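Local coordinates for protein nicotinate-nucleotide pyrophosphorylase (Ehrlichia chaffeensis, PDB 3L0G) that probably transfers a phosphoribosyl group to quinolinate with loss of carbon dioxide, making nicotinate mononucleotide for NAD(+) biosynthesis, at residues I24-S27 with E28-H31; P71-E74 with E75-M79; D234-S237 with I238-K242; I241-A244 with V245-N249. All blocks are in the same frame, centred on the assembly; numbering follows the deposited sequence. Where two conformers were deposited one is given.

Contact 1 (I24-S27 with E28-H31); sequences ISFS and EIIH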
loop_
_atom_site.group_PDB
_atom_site.type_symbol
_atom_site.label_atom_id
_atom_site.label_comp_id
_atom_site.label_asym_id
_atom_site.label_seq_id
_atom_site.Cartn_x
_atom_site.Cartn_y
_atom_site.Cartn_z
ATOM N N ILE C 24 -8.669 -3.115 11.774
ATOM C CA ILE C 24 -8.070 -3.626 10.542
ATOM C C ILE C 24 -8.266 -2.629 9.370
ATOM O O ILE C 24 -9.321 -2.023 9.270
ATOM C CB ILE C 24 -8.709 -4.992 10.214
ATOM C CG1 ILE C 24 -8.010 -5.661 9.027
ATOM C CG2 ILE C 24 -10.267 -4.836 10.026
ATOM C CD1 ILE C 24 -8.241 -7.166 8.986
ATOM N N SER C 25 -7.253 -2.446 8.518
ATOM C CA SER C 25 -7.392 -1.593 7.313
ATOM C C SER C 25 -7.390 -2.392 6.015
ATOM O O SER C 25 -6.457 -3.157 5.770
ATOM C CB SER C 25 -6.266 -0.569 7.220
ATOM O OG SER C 25 -6.423 0.257 6.068
ATOM N N PHE C 26 -8.404 -2.182 5.169
ATOM C CA PHE C 26 -8.455 -2.820 3.863
ATOM C C PHE C 26 -8.061 -1.854 2.736
ATOM O O PHE C 26 -8.206 -2.178 1.553
ATOM C CB PHE C 26 -9.864 -3.394 3.614
ATOM C CG PHE C 26 -10.328 -4.370 4.671
ATOM C CD1 PHE C 26 -9.692 -5.569 4.842
ATOM C CD2 PHE C 26 -11.419 -4.089 5.463
ATOM C CE1 PHE C 26 -10.143 -6.476 5.782
ATOM C CE2 PHE C 26 -11.850 -4.974 6.408
ATOM C CZ PHE C 26 -11.213 -6.177 6.562
ATOM N N SER C 27 -7.559 -0.667 3.084
ATOM C CA SER C 27 -7.347 0.364 2.053
ATOM C C SER C 27 -6.334 -0.077 0.973
ATOM O O SER C 27 -6.518 0.191 -0.222
ATOM C CB SER C 27 -6.907 1.696 2.679
ATOM O OG SER C 27 -7.895 2.202 3.583
ATOM N N GLU C 28 -5.267 -0.745 1.384
ATOM C CA GLU C 28 -4.239 -1.172 0.432
ATOM C C GLU C 28 -4.786 -2.236 -0.550
ATOM O O GLU C 28 -4.615 -2.111 -1.767
ATOM C CB GLU C 28 -2.985 -1.701 1.157
ATOM C CG GLU C 28 -1.884 -2.107 0.189
ATOM C CD GLU C 28 -0.609 -2.633 0.858
ATOM O OE1 GLU C 28 -0.658 -3.038 2.052
ATOM O OE2 GLU C 28 0.444 -2.640 0.162
ATOM N N ILE C 29 -5.431 -3.279 -0.021
ATOM C CA ILE C 29 -5.971 -4.340 -0.900
ATOM C C ILE C 29 -7.098 -3.797 -1.783
ATOM O O ILE C 29 -7.215 -4.173 -2.946
ATOM C CB ILE C 29 -6.397 -5.625 -0.131
ATOM C CG1 ILE C 29 -7.662 -5.416 0.743
ATOM C CG2 ILE C 29 -5.219 -6.163 0.663
ATOM C CD1 ILE C 29 -8.209 -6.798 1.312
ATOM N N ILE C 30 -7.850 -2.834 -1.270
ATOM C CA ILE C 30 -8.837 -2.132 -2.111
ATOM C C ILE C 30 -8.187 -1.428 -3.289
ATOM O O ILE C 30 -8.613 -1.605 -4.414
ATOM C CB ILE C 30 -9.701 -1.115 -1.293
ATOM C CG1 ILE C 30 -10.654 -1.874 -0.391
ATOM C CG2 ILE C 30 -10.514 -0.184 -2.235
ATOM C CD1 ILE C 30 -11.187 -1.056 0.786
ATOM N N HIS C 31 -7.145 -0.643 -3.032
ATOM C CA HIS C 31 -6.474 0.062 -4.102
ATOM C C HIS C 31 -5.892 -0.866 -5.170
ATOM O O HIS C 31 -5.945 -0.535 -6.370
ATOM C CB HIS C 31 -5.354 0.960 -3.572
ATOM C CG HIS C 31 -4.549 1.623 -4.645
ATOM N ND1 HIS C 31 -4.950 2.792 -5.261
ATOM C CD2 HIS C 31 -3.365 1.283 -5.219
ATOM C CE1 HIS C 31 -4.052 3.144 -6.167
ATOM N NE2 HIS C 31 -3.081 2.245 -6.165
HETATM O O HOH W 1 -5.336 -3.747 3.159
HETATM O O HOH W 2 -4.543 -0.958 4.209
#
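Ile29 places CG1 between its backbone N and its carbonyl carbon (chi1 70°), while Phe26 swings CG away from its own carbonyl carbon (chi1 -57°); these two rotations lay the side chains alongside each other, pointing the same way. The Ile29 CD1 methyl then comes obliquely to ring atom CD1 of Phe26, 4.0 Å away. One residue further on, Ile30 turns inward, with its CD1 3.9 Å from Phe26 CB and its CG1 3.1 Å from Phe26 O, so that the carbonyl oxygen is hemmed in by aliphatic carbons. The same oxygen accepts the N-H of Ile30 (N to O 2.9 Å, N-H...O 160°), the first i to i+4 bond at the start of helix 27-38. His31 N to Ser27 O, at 3.0 Å, follows it. Phe26 is therefore the N-cap residue, but its ring offers no acceptor to the open amides of the first turn, and water takes over that task. Water 1 accepts from Ile29 N at 3.2 Å and donates to Ser25 O. Water 2 accepts from Glu28 N at 2.9 Å and is also hydrogen-bonded to Ser25 OG. The apolar side of this helix start packs on Ile72 of helix 70-79 and on Leu160 of helix 158-167, and Tyr163 meets the Phe26 ring edge-to-face. On the polar side, Ser27 OG is hydrogen-bonded to Glu75, while Glu28 OE2 forms a salt bridge with Lys35 of a third subunit.

Contact 2 (P71-E74 with E75-M79); sequences PILE and EVFNM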
loop_
_atom_site.group_PDB
_atom_site.type_symbol
_atom_site.label_atom_id
_atom_site.label_comp_id
_atom_site.label_asym_id
_atom_site.label_seq_id
_atom_site.Cartn_x
_atom_site.Cartn_y
_atom_site.Cartn_z
ATOM N N PRO C 71 -17.409 -3.887 5.408
ATOM C CA PRO C 71 -16.586 -2.645 5.511
ATOM C C PRO C 71 -15.828 -2.291 4.224
ATOM O O PRO C 71 -15.560 -1.127 3.975
ATOM C CB PRO C 71 -15.627 -2.942 6.684
ATOM C CG PRO C 71 -16.412 -3.996 7.552
ATOM C CD PRO C 71 -17.091 -4.859 6.479
ATOM N N ILE C 72 -15.531 -3.276 3.383
ATOM C CA ILE C 72 -14.861 -3.005 2.129
ATOM C C ILE C 72 -15.812 -2.319 1.161
ATOM O O ILE C 72 -15.454 -1.346 0.506
ATOM C CB ILE C 72 -14.321 -4.288 1.496
ATOM C CG1 ILE C 72 -13.103 -4.732 2.289
ATOM C CG2 ILE C 72 -13.961 -4.039 0.039
ATOM C CD1 ILE C 72 -12.840 -6.225 2.260
ATOM N N LEU C 73 -17.027 -2.841 1.096
ATOM C CA LEU C 73 -18.082 -2.254 0.316
ATOM C C LEU C 73 -18.328 -0.805 0.771
ATOM O O LEU C 73 -18.447 0.097 -0.059
ATOM C CB LEU C 73 -19.345 -3.104 0.488
ATOM C CG LEU C 73 -20.596 -2.586 -0.207
ATOM C CD1 LEU C 73 -21.574 -3.748 -0.549
ATOM C CD2 LEU C 73 -21.272 -1.489 0.635
ATOM N N GLU C 74 -18.367 -0.582 2.087
ATOM C CA GLU C 74 -18.510 0.765 2.613
ATOM C C GLU C 74 -17.381 1.679 2.150
ATOM O O GLU C 74 -17.629 2.813 1.737
ATOM C CB GLU C 74 -18.604 0.792 4.144
ATOM C CG GLU C 74 -19.771 -0.019 4.754
ATOM C CD GLU C 74 -19.777 0.002 6.297
ATOM O OE1 GLU C 74 -20.211 1.034 6.840
ATOM O OE2 GLU C 74 -19.361 -0.982 6.960
ATOM N N GLU C 75 -16.138 1.197 2.207
ATOM C CA GLU C 75 -15.006 2.073 1.891
ATOM C C GLU C 75 -15.017 2.456 0.409
ATOM O O GLU C 75 -14.803 3.618 0.059
ATOM C CB GLU C 75 -13.671 1.426 2.271
ATOM C CG GLU C 75 -12.564 2.456 2.281
ATOM C CD GLU C 75 -11.272 1.953 2.860
ATOM O OE1 GLU C 75 -11.306 1.284 3.910
ATOM O OE2 GLU C 75 -10.220 2.270 2.271
ATOM N N VAL C 76 -15.265 1.482 -0.456
ATOM C CA VAL C 76 -15.386 1.751 -1.889
ATOM C C VAL C 76 -16.538 2.729 -2.215
ATOM O O VAL C 76 -16.344 3.697 -2.979
ATOM C CB VAL C 76 -15.547 0.441 -2.723
ATOM C CG1 VAL C 76 -15.628 0.764 -4.214
ATOM C CG2 VAL C 76 -14.408 -0.517 -2.452
ATOM N N PHE C 77 -17.724 2.499 -1.650
ATOM C CA PHE C 77 -18.842 3.412 -1.906
ATOM C C PHE C 77 -18.507 4.808 -1.416
ATOM O O PHE C 77 -18.870 5.788 -2.085
ATOM C CB PHE C 77 -20.187 2.951 -1.307
ATOM C CG PHE C 77 -20.886 1.815 -2.076
ATOM C CD1 PHE C 77 -20.518 1.449 -3.365
ATOM C CD2 PHE C 77 -21.924 1.143 -1.490
ATOM C CE1 PHE C 77 -21.164 0.413 -4.033
ATOM C CE2 PHE C 77 -22.594 0.093 -2.161
ATOM C CZ PHE C 77 -22.207 -0.263 -3.430
ATOM N N ASN C 78 -17.799 4.895 -0.280
ATOM C CA ASN C 78 -17.445 6.180 0.340
ATOM C C ASN C 78 -16.407 6.999 -0.428
ATOM O O ASN C 78 -16.300 8.187 -0.209
ATOM C CB ASN C 78 -16.980 6.002 1.802
ATOM C CG ASN C 78 -18.111 5.581 2.725
ATOM O OD1 ASN C 78 -17.892 5.111 3.864
ATOM N ND2 ASN C 78 -19.320 5.711 2.234
ATOM N N MET C 79 -15.668 6.367 -1.335
ATOM C CA MET C 79 -14.775 7.092 -2.240
ATOM C C MET C 79 -15.571 7.956 -3.223
ATOM O O MET C 79 -15.067 8.964 -3.694
ATOM C CB MET C 79 -13.885 6.113 -3.030
ATOM C CG MET C 79 -12.969 5.277 -2.163
ATOM S SD MET C 79 -12.157 3.965 -3.123
ATOM C CE MET C 79 -11.025 4.955 -4.103
#
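Phe77 reaches back along helix 70-79 to Leu73, one turn earlier. Its CB lies 3.6 Å from Leu73 O, and CG is still beside that carbonyl oxygen. With CG kept next to its backbone N (chi1 -76°), the ring leans toward the preceding turn, where CD2 comes within 3.4 Å of the Leu73 CD2 methyl. The next ring atom, CE2, lies 3.5 Å from the same methyl and 3.9 Å from Leu73 CG. Leu73 meets the ring at a slant, with CD2 bent back toward it although the side chain sets off away from that turn. Beyond these atoms, the ring enters the core between helix and sheet: Phe57 and Tyr86 turn their rings against it at steep angles, and Ile119 of helix 116-139 packs there too. On a neighbouring side of the helix, Ile72 CG2 and Val76 CG2 make a looser methyl contact at 4.3 Å. Backbone bonds of the i to i+4 kind run beneath all of this, Val76 N to Ile72 O at 3.0 Å being almost straight. Asn78 N bonds to Glu74 O at 2.9 Å; the side-chain amide of Asn78 lies close to the same oxygen without bonding to it, its ND2 being hydrogen-bonded to Tyr86 OH. The carboxylate of Glu75 turns to helix 27-38. Main-chain bonds thus fix the spacing of the turns, whereas Leu73 and Phe77 meet through close, undirected carbon contacts that imply a tightly fitted apolar face.

Contact 3 (D234-S237 with I238-K242); sequences DNMS and ISEIK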
loop_
_atom_site.group_PDB
_atom_site.type_symbol
_atom_site.label_atom_id
_atom_site.label_comp_id
_atom_site.label_asym_id
_atom_site.label_seq_id
_atom_site.Cartn_x
_atom_site.Cartn_y
_atom_site.Cartn_z
ATOM N N ASP C 234 0.242 -32.785 13.289
ATOM C CA ASP C 234 0.189 -32.552 11.829
ATOM C C ASP C 234 -0.074 -33.887 11.117
ATOM O O ASP C 234 0.732 -34.794 11.187
ATOM C CB ASP C 234 1.498 -31.911 11.346
ATOM C CG ASP C 234 1.425 -31.378 9.900
ATOM O OD1 ASP C 234 0.402 -30.738 9.523
ATOM O OD2 ASP C 234 2.420 -31.572 9.145
ATOM N N ASN C 235 -1.228 -34.007 10.478
ATOM C CA ASN C 235 -1.607 -35.229 9.741
ATOM C C ASN C 235 -1.474 -36.518 10.492
ATOM O O ASN C 235 -0.923 -37.481 9.992
ATOM C CB ASN C 235 -0.801 -35.341 8.464
ATOM C CG ASN C 235 -1.026 -34.193 7.573
ATOM O OD1 ASN C 235 -2.169 -33.872 7.229
ATOM N ND2 ASN C 235 0.058 -33.525 7.198
ATOM N N MET C 236 -1.953 -36.537 11.714
ATOM C CA MET C 236 -2.023 -37.786 12.437
ATOM C C MET C 236 -3.437 -38.392 12.328
ATOM O O MET C 236 -4.416 -37.711 11.992
ATOM C CB MET C 236 -1.529 -37.578 13.880
ATOM C CG MET C 236 -0.014 -37.161 13.911
ATOM S SD MET C 236 0.710 -36.639 15.516
ATOM C CE MET C 236 -0.401 -37.531 16.556
ATOM N N SER C 237 -3.514 -39.689 12.583
ATOM C CA SER C 237 -4.763 -40.415 12.535
ATOM C C SER C 237 -5.552 -40.125 13.797
ATOM O O SER C 237 -4.994 -39.690 14.804
ATOM C CB SER C 237 -4.470 -41.908 12.462
ATOM O OG SER C 237 -3.763 -42.317 13.619
ATOM N N ILE C 238 -6.840 -40.416 13.775
ATOM C CA ILE C 238 -7.631 -40.256 14.984
ATOM C C ILE C 238 -7.010 -41.060 16.143
ATOM O O ILE C 238 -6.957 -40.584 17.279
ATOM C CB ILE C 238 -9.117 -40.603 14.744
ATOM C CG1 ILE C 238 -9.972 -40.044 15.878
ATOM C CG2 ILE C 238 -9.339 -42.098 14.546
ATOM C CD1 ILE C 238 -10.072 -38.533 15.801
ATOM N N SER C 239 -6.512 -42.260 15.849
ATOM C CA SER C 239 -5.886 -43.102 16.879
ATOM C C SER C 239 -4.666 -42.423 17.543
ATOM O O SER C 239 -4.545 -42.398 18.786
ATOM C CB SER C 239 -5.560 -44.506 16.296
ATOM O OG SER C 239 -4.319 -45.023 16.752
ATOM N N GLU C 240 -3.775 -41.864 16.728
ATOM C CA GLU C 240 -2.626 -41.118 17.263
ATOM C C GLU C 240 -3.056 -39.863 18.019
ATOM O O GLU C 240 -2.425 -39.500 19.007
ATOM C CB GLU C 240 -1.662 -40.673 16.174
ATOM C CG GLU C 240 -0.644 -41.699 15.771
ATOM C CD GLU C 240 0.124 -41.272 14.536
ATOM O OE1 GLU C 240 -0.501 -41.038 13.484
ATOM O OE2 GLU C 240 1.354 -41.146 14.628
ATOM N N ILE C 241 -4.103 -39.198 17.542
ATOM C CA ILE C 241 -4.576 -38.002 18.206
ATOM C C ILE C 241 -5.047 -38.392 19.606
ATOM O O ILE C 241 -4.713 -37.726 20.588
ATOM C CB ILE C 241 -5.672 -37.278 17.401
ATOM C CG1 ILE C 241 -5.075 -36.677 16.129
ATOM C CG2 ILE C 241 -6.326 -36.144 18.253
ATOM C CD1 ILE C 241 -6.107 -36.315 15.074
ATOM N N LYS C 242 -5.801 -39.486 19.698
ATOM C CA LYS C 242 -6.295 -39.938 20.998
ATOM C C LYS C 242 -5.129 -40.320 21.898
ATOM O O LYS C 242 -5.150 -40.032 23.073
ATOM C CB LYS C 242 -7.278 -41.101 20.869
ATOM C CG LYS C 242 -8.662 -40.680 20.345
ATOM C CD LYS C 242 -9.584 -41.920 20.152
ATOM C CE LYS C 242 -11.018 -41.508 19.733
ATOM N NZ LYS C 242 -11.936 -42.705 19.610
#
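A capping box formed by Ser237 and Glu240 begins helix 238-248, directly after the loop that leaves strand 230-234. Ser237 is the N-cap residue, and its OG sits between its own backbone N and carbonyl carbon (chi1 61°), tucked over the open end of the first turn. From there it accepts the N-H of Glu240, with N to OG 3.1 Å and an N-H...O angle of 169°. Glu240 returns the bond: its chain, extended beyond CG, carries OE1 back to Ser237 N, but at 3.4 Å this second half of the box is weak despite being nearly straight. Ser237 also starts the regular helical pattern, its O receiving Ile241 N at 2.9 Å. Met236, the residue before the cap, crosses Glu240 at about a right angle. Its CB lies 3.6 Å from Glu240 OE1, while a nearly eclipsed turn about the CG-SD bond (chi3 26°), an unusual value for a methionine, brings the CE methyl to 3.4 Å from Glu240 CB. The Met236 side chain thus lies against the length of the glutamate. On another side, Met236 CB meets Ile241 CG1 at 4.3 Å, and Ile241 CD1 approaches Met236 O at 3.8 Å. Ile241 then continues inward onto Thr271 and Val273, with Ile238 also touching Thr271. The pairing of Met236 with Ile241, the residue before the N-cap with the fourth of the helix, is consistent with a loose hydrophobic staple beside the capping box, a combination known at helix N termini.

Contact 4 (I241-A244 with V245-N249); sequences IKKA and VDIVN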
loop_
_atom_site.group_PDB
_atom_site.type_symbol
_atom_site.label_atom_id
_atom_site.label_comp_id
_atom_site.label_asym_id
_atom_site.label_seq_id
_atom_site.Cartn_x
_atom_site.Cartn_y
_atom_site.Cartn_z
ATOM N N ILE C 241 -4.103 -39.198 17.542
ATOM C CA ILE C 241 -4.576 -38.002 18.206
ATOM C C ILE C 241 -5.047 -38.392 19.606
ATOM O O ILE C 241 -4.713 -37.726 20.588
ATOM C CB ILE C 241 -5.672 -37.278 17.401
ATOM C CG1 ILE C 241 -5.075 -36.677 16.129
ATOM C CG2 ILE C 241 -6.326 -36.144 18.253
ATOM C CD1 ILE C 241 -6.107 -36.315 15.074
ATOM N N LYS C 242 -5.801 -39.486 19.698
ATOM C CA LYS C 242 -6.295 -39.938 20.998
ATOM C C LYS C 242 -5.129 -40.320 21.898
ATOM O O LYS C 242 -5.150 -40.032 23.073
ATOM C CB LYS C 242 -7.278 -41.101 20.869
ATOM C CG LYS C 242 -8.662 -40.680 20.345
ATOM C CD LYS C 242 -9.584 -41.920 20.152
ATOM C CE LYS C 242 -11.018 -41.508 19.733
ATOM N NZ LYS C 242 -11.936 -42.705 19.610
ATOM N N LYS C 243 -4.087 -40.927 21.339
ATOM C CA LYS C 243 -2.916 -41.268 22.156
ATOM C C LYS C 243 -2.211 -40.022 22.652
ATOM O O LYS C 243 -1.709 -40.004 23.772
ATOM C CB LYS C 243 -1.951 -42.151 21.365
ATOM C CG LYS C 243 -0.682 -42.534 22.061
ATOM C CD LYS C 243 -0.927 -43.697 22.971
ATOM C CE LYS C 243 0.227 -43.920 23.965
ATOM N NZ LYS C 243 -0.003 -45.195 24.693
ATOM N N ALA C 244 -2.140 -38.990 21.806
ATOM C CA ALA C 244 -1.461 -37.761 22.170
ATOM C C ALA C 244 -2.181 -37.077 23.318
ATOM O O ALA C 244 -1.552 -36.682 24.282
ATOM C CB ALA C 244 -1.352 -36.815 20.964
ATOM N N VAL C 245 -3.501 -36.955 23.217
ATOM C CA VAL C 245 -4.303 -36.318 24.257
ATOM C C VAL C 245 -4.005 -36.988 25.596
ATOM O O VAL C 245 -3.801 -36.310 26.605
ATOM C CB VAL C 245 -5.819 -36.394 23.960
ATOM C CG1 VAL C 245 -6.643 -35.950 25.163
ATOM C CG2 VAL C 245 -6.183 -35.550 22.729
ATOM N N ASP C 246 -3.946 -38.314 25.594
ATOM C CA ASP C 246 -3.681 -39.064 26.813
ATOM C C ASP C 246 -2.301 -38.764 27.399
ATOM O O ASP C 246 -2.149 -38.528 28.597
ATOM C CB ASP C 246 -3.777 -40.549 26.525
ATOM C CG ASP C 246 -3.663 -41.361 27.762
ATOM O OD1 ASP C 246 -4.598 -41.293 28.580
ATOM O OD2 ASP C 246 -2.630 -42.038 27.913
ATOM N N ILE C 247 -1.280 -38.795 26.547
ATOM C CA ILE C 247 0.107 -38.570 26.975
ATOM C C ILE C 247 0.279 -37.143 27.461
ATOM O O ILE C 247 0.946 -36.889 28.425
ATOM C CB ILE C 247 1.128 -38.789 25.820
ATOM C CG1 ILE C 247 1.186 -40.266 25.418
ATOM C CG2 ILE C 247 2.524 -38.321 26.244
ATOM C CD1 ILE C 247 1.950 -40.531 24.130
ATOM N N VAL C 248 -0.328 -36.200 26.738
ATOM C CA VAL C 248 -0.180 -34.777 27.094
ATOM C C VAL C 248 -0.858 -34.498 28.450
ATOM O O VAL C 248 -0.347 -33.726 29.263
ATOM C CB VAL C 248 -0.742 -33.833 25.995
ATOM C CG1 VAL C 248 -0.817 -32.393 26.511
ATOM C CG2 VAL C 248 0.101 -33.922 24.693
ATOM N N ASN C 249 -2.012 -35.126 28.678
ATOM C CA ASN C 249 -2.715 -35.018 29.961
ATOM C C ASN C 249 -2.937 -33.545 30.383
ATOM O O ASN C 249 -2.734 -33.170 31.525
ATOM C CB ASN C 249 -1.924 -35.819 31.020
ATOM C CG ASN C 249 -2.753 -36.176 32.287
ATOM O OD1 ASN C 249 -2.163 -36.462 33.336
ATOM N ND2 ASN C 249 -4.085 -36.160 32.192
#
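Between Ala244 and Val248 the flat groups are peptide units rather than rings. Ala244 O takes Val248 N at 2.8 Å, and Val248 CG2 crowds the same oxygen at 3.2 Å. One residue earlier, Lys243 O receives Ile247 N, 3.1 Å away. Val245 CG2 lies 3.4 Å from Ile241 O, so methyls shield two carbonyls of this turn. The helix, 238-248, is the crossover of a beta-alpha-beta unit between the parallel strands 230-234 and 253-257. Ala244 and Ile241 turn to Leu233 of the first strand, while Val245 and Val248 meet Leu254 of the second. On the side facing helix 217-225, Lys243 bends at chi2 (82°) and lays its aliphatic stem obliquely across Ile247, its CE 3.8 Å from Ile247 CD1, a doubtful contact because Ile247 has two conformers. Both residues also touch Ile217. Asn249 N donates to Val245 O at 3.0 Å, after which Asn249 takes a positive phi and the chain leaves the helix.

In the fold
From the N terminus, contact 1 opens helix 27-38 and contact 2 runs within helix 70-79. Each is local and closes no long loop, and neither nests within nor crosses the other. In space they touch, their centres about 10 Å apart, through a polar link and apolar packing that tie the two helices together in the N-terminal part of the chain. Contacts 3 and 4 overlap at Ile241 and Lys242: contact 3 runs from the loop after strand 230-234 into helix 238-248, and contact 4 continues to its end. They belong to the parallel-stranded part of the fold, across the chain's centre, with about 39 Å between the centres of contacts 1 and 3.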